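Local coordinates for NAD-dependent aldehyde dehydrogenase (Sinorhizobium meliloti, PDB 3U4J), which probably oxidises aldehydes to carboxylic acids with NAD or NADP as electron acceptor, at residues A[93-98]-A[130-135]. Numbering follows the deposited sequence.
Sequences KVADLI and LWSYAA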
loop_
_atom_site.group_PDB
_atom_site.type_symbol
_atom_site.label_atom_id
_atom_site.label_comp_id
_atom_site.label_asym_id
_atom_site.label_seq_id
_atom_site.Cartn_x
_atom_site.Cartn_y
_atom_site.Cartn_z
ATOM N N LYS A 93 15.273 15.376 -16.225
ATOM C CA LYS A 93 16.089 16.376 -16.927
ATOM C C LYS A 93 16.472 17.528 -16.014
ATOM O O LYS A 93 17.594 18.013 -16.083
ATOM C CB LYS A 93 15.401 16.901 -18.198
ATOM C CG LYS A 93 15.332 15.871 -19.332
ATOM C CD LYS A 93 14.560 16.438 -20.501
ATOM C CE LYS A 93 14.331 15.402 -21.549
ATOM N NZ LYS A 93 14.258 16.054 -22.888
ATOM N N VAL A 94 15.537 17.979 -15.173
ATOM C CA VAL A 94 15.861 18.974 -14.136
ATOM C C VAL A 94 16.930 18.444 -13.166
ATOM O O VAL A 94 17.893 19.141 -12.862
ATOM C CB VAL A 94 14.616 19.403 -13.326
ATOM C CG1 VAL A 94 14.981 20.435 -12.240
ATOM C CG2 VAL A 94 13.519 19.948 -14.255
ATOM N N ALA A 95 16.735 17.240 -12.632
ATOM C CA ALA A 95 17.746 16.645 -11.741
ATOM C C ALA A 95 19.127 16.602 -12.407
ATOM O O ALA A 95 20.143 16.979 -11.780
ATOM C CB ALA A 95 17.314 15.252 -11.295
ATOM N N ASP A 96 19.169 16.197 -13.680
ATOM C CA ASP A 96 20.434 16.256 -14.465
ATOM C C ASP A 96 21.019 17.653 -14.570
ATOM O O ASP A 96 22.221 17.810 -14.475
ATOM C CB ASP A 96 20.260 15.729 -15.894
ATOM C CG ASP A 96 20.101 14.230 -15.935
ATOM O OD1 ASP A 96 20.474 13.561 -14.947
ATOM O OD2 ASP A 96 19.583 13.725 -16.947
ATOM N N LEU A 97 20.180 18.653 -14.833
ATOM C CA LEU A 97 20.663 20.042 -14.890
ATOM C C LEU A 97 21.218 20.556 -13.573
ATOM O O LEU A 97 22.193 21.306 -13.566
ATOM C CB LEU A 97 19.546 20.989 -15.362
ATOM C CG LEU A 97 19.389 20.951 -16.868
ATOM C CD1 LEU A 97 17.994 21.502 -17.223
ATOM C CD2 LEU A 97 20.508 21.709 -17.568
ATOM N N ILE A 98 20.559 20.198 -12.470
ATOM C CA ILE A 98 21.047 20.561 -11.126
ATOM C C ILE A 98 22.505 20.094 -10.924
ATOM O O ILE A 98 23.371 20.874 -10.502
ATOM C CB ILE A 98 20.122 20.026 -10.030
ATOM C CG1 ILE A 98 18.740 20.725 -10.140
ATOM C CG2 ILE A 98 20.761 20.277 -8.624
ATOM C CD1 ILE A 98 17.682 20.109 -9.236
ATOM N N LEU A 130 16.733 14.538 -4.537
ATOM C CA LEU A 130 15.318 14.743 -4.261
ATOM C C LEU A 130 14.502 14.763 -5.534
ATOM O O LEU A 130 13.450 14.121 -5.600
ATOM C CB LEU A 130 15.075 16.028 -3.486
ATOM C CG LEU A 130 15.492 16.035 -2.003
ATOM C CD1 LEU A 130 15.558 17.507 -1.538
ATOM C CD2 LEU A 130 14.529 15.241 -1.136
ATOM N N TRP A 131 14.993 15.500 -6.523
ATOM C CA TRP A 131 14.297 15.611 -7.801
ATOM C C TRP A 131 14.281 14.218 -8.442
ATOM O O TRP A 131 13.257 13.817 -8.971
ATOM C CB TRP A 131 14.966 16.655 -8.732
ATOM C CG TRP A 131 14.467 18.051 -8.486
ATOM C CD1 TRP A 131 14.897 18.924 -7.494
ATOM C CD2 TRP A 131 13.429 18.732 -9.197
ATOM N NE1 TRP A 131 14.177 20.106 -7.556
ATOM C CE2 TRP A 131 13.285 20.017 -8.604
ATOM C CE3 TRP A 131 12.598 18.385 -10.289
ATOM C CZ2 TRP A 131 12.352 20.948 -9.063
ATOM C CZ3 TRP A 131 11.666 19.322 -10.746
ATOM C CH2 TRP A 131 11.542 20.585 -10.127
ATOM N N SER A 132 15.387 13.463 -8.364
ATOM C CA SER A 132 15.405 12.125 -8.976
ATOM C C SER A 132 14.461 11.154 -8.302
ATOM O O SER A 132 13.769 10.408 -8.974
ATOM C CB SER A 132 16.804 11.495 -8.988
ATOM O OG SER A 132 17.700 12.360 -9.651
ATOM N N TYR A 133 14.474 11.130 -6.977
ATOM C CA TYR A 133 13.556 10.278 -6.223
ATOM C C TYR A 133 12.099 10.563 -6.605
ATOM O O TYR A 133 11.301 9.638 -6.839
ATOM C CB TYR A 133 13.735 10.453 -4.696
ATOM C CG TYR A 133 12.650 9.691 -3.950
ATOM C CD1 TYR A 133 12.832 8.364 -3.543
ATOM C CD2 TYR A 133 11.417 10.293 -3.682
ATOM C CE1 TYR A 133 11.797 7.678 -2.891
ATOM C CE2 TYR A 133 10.383 9.600 -3.045
ATOM C CZ TYR A 133 10.584 8.309 -2.663
ATOM O OH TYR A 133 9.542 7.651 -2.054
ATOM N N ALA A 134 11.739 11.849 -6.629
ATOM C CA ALA A 134 10.340 12.256 -6.897
ATOM C C ALA A 134 9.953 11.923 -8.322
ATOM O O ALA A 134 8.846 11.445 -8.589
ATOM C CB ALA A 134 10.182 13.771 -6.634
ATOM N N ALA A 135 10.887 12.145 -9.248
ATOM C CA ALA A 135 10.637 11.790 -10.659
ATOM C C ALA A 135 10.363 10.301 -10.795
ATOM O O ALA A 135 9.492 9.897 -11.557
ATOM C CB ALA A 135 11.827 12.195 -11.541
#
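Val94 and Ile98, one helical turn apart, lay their methyl groups over a single face of the Trp131 indole. CG1 of Val94 sits 3.7 Å from the centroid of the six-membered ring of Trp131, only 10° off the ring normal, a CH-pi contact. The five-membered ring takes CD1 of Ile98, which reaches to 3.5 Å from Trp131 CD1. The extended chain of Ile98 carries this terminal methyl out to the ring, whereas in the shorter Val94 the CG1 attached directly to CB already meets the indole. The indole comes to lie flat under both methyls with CG anti to its own carbonyl carbon (chi1 -86°) and the ring plane turned across the CA-CB-CG plane (chi2 82°).

The axes of segments 93-98 and 130-135, running antiparallel, come within 8.5 Å. Ala95 CB meets Trp131 CB at 3.7 Å, and a small residue suits so close an approach. Ser132 OG, also against Ala95 CB, is hydrogen-bonded to Ala128 O, one turn back in its own helix. Helices 174-187 and 202-214 flank the pair through Pro183 and Leu207, which touch Trp131; NE1 makes a weak hydrogen bond to Ser179 OG. With an alanine at Trp131, the Val94 and Ile98 methyls would probably lose their aromatic platform and a gap open between helices 84-100 and 117-138. This is plain apolar helix packing, away from the calcium site, held by dispersion and CH-pi attraction.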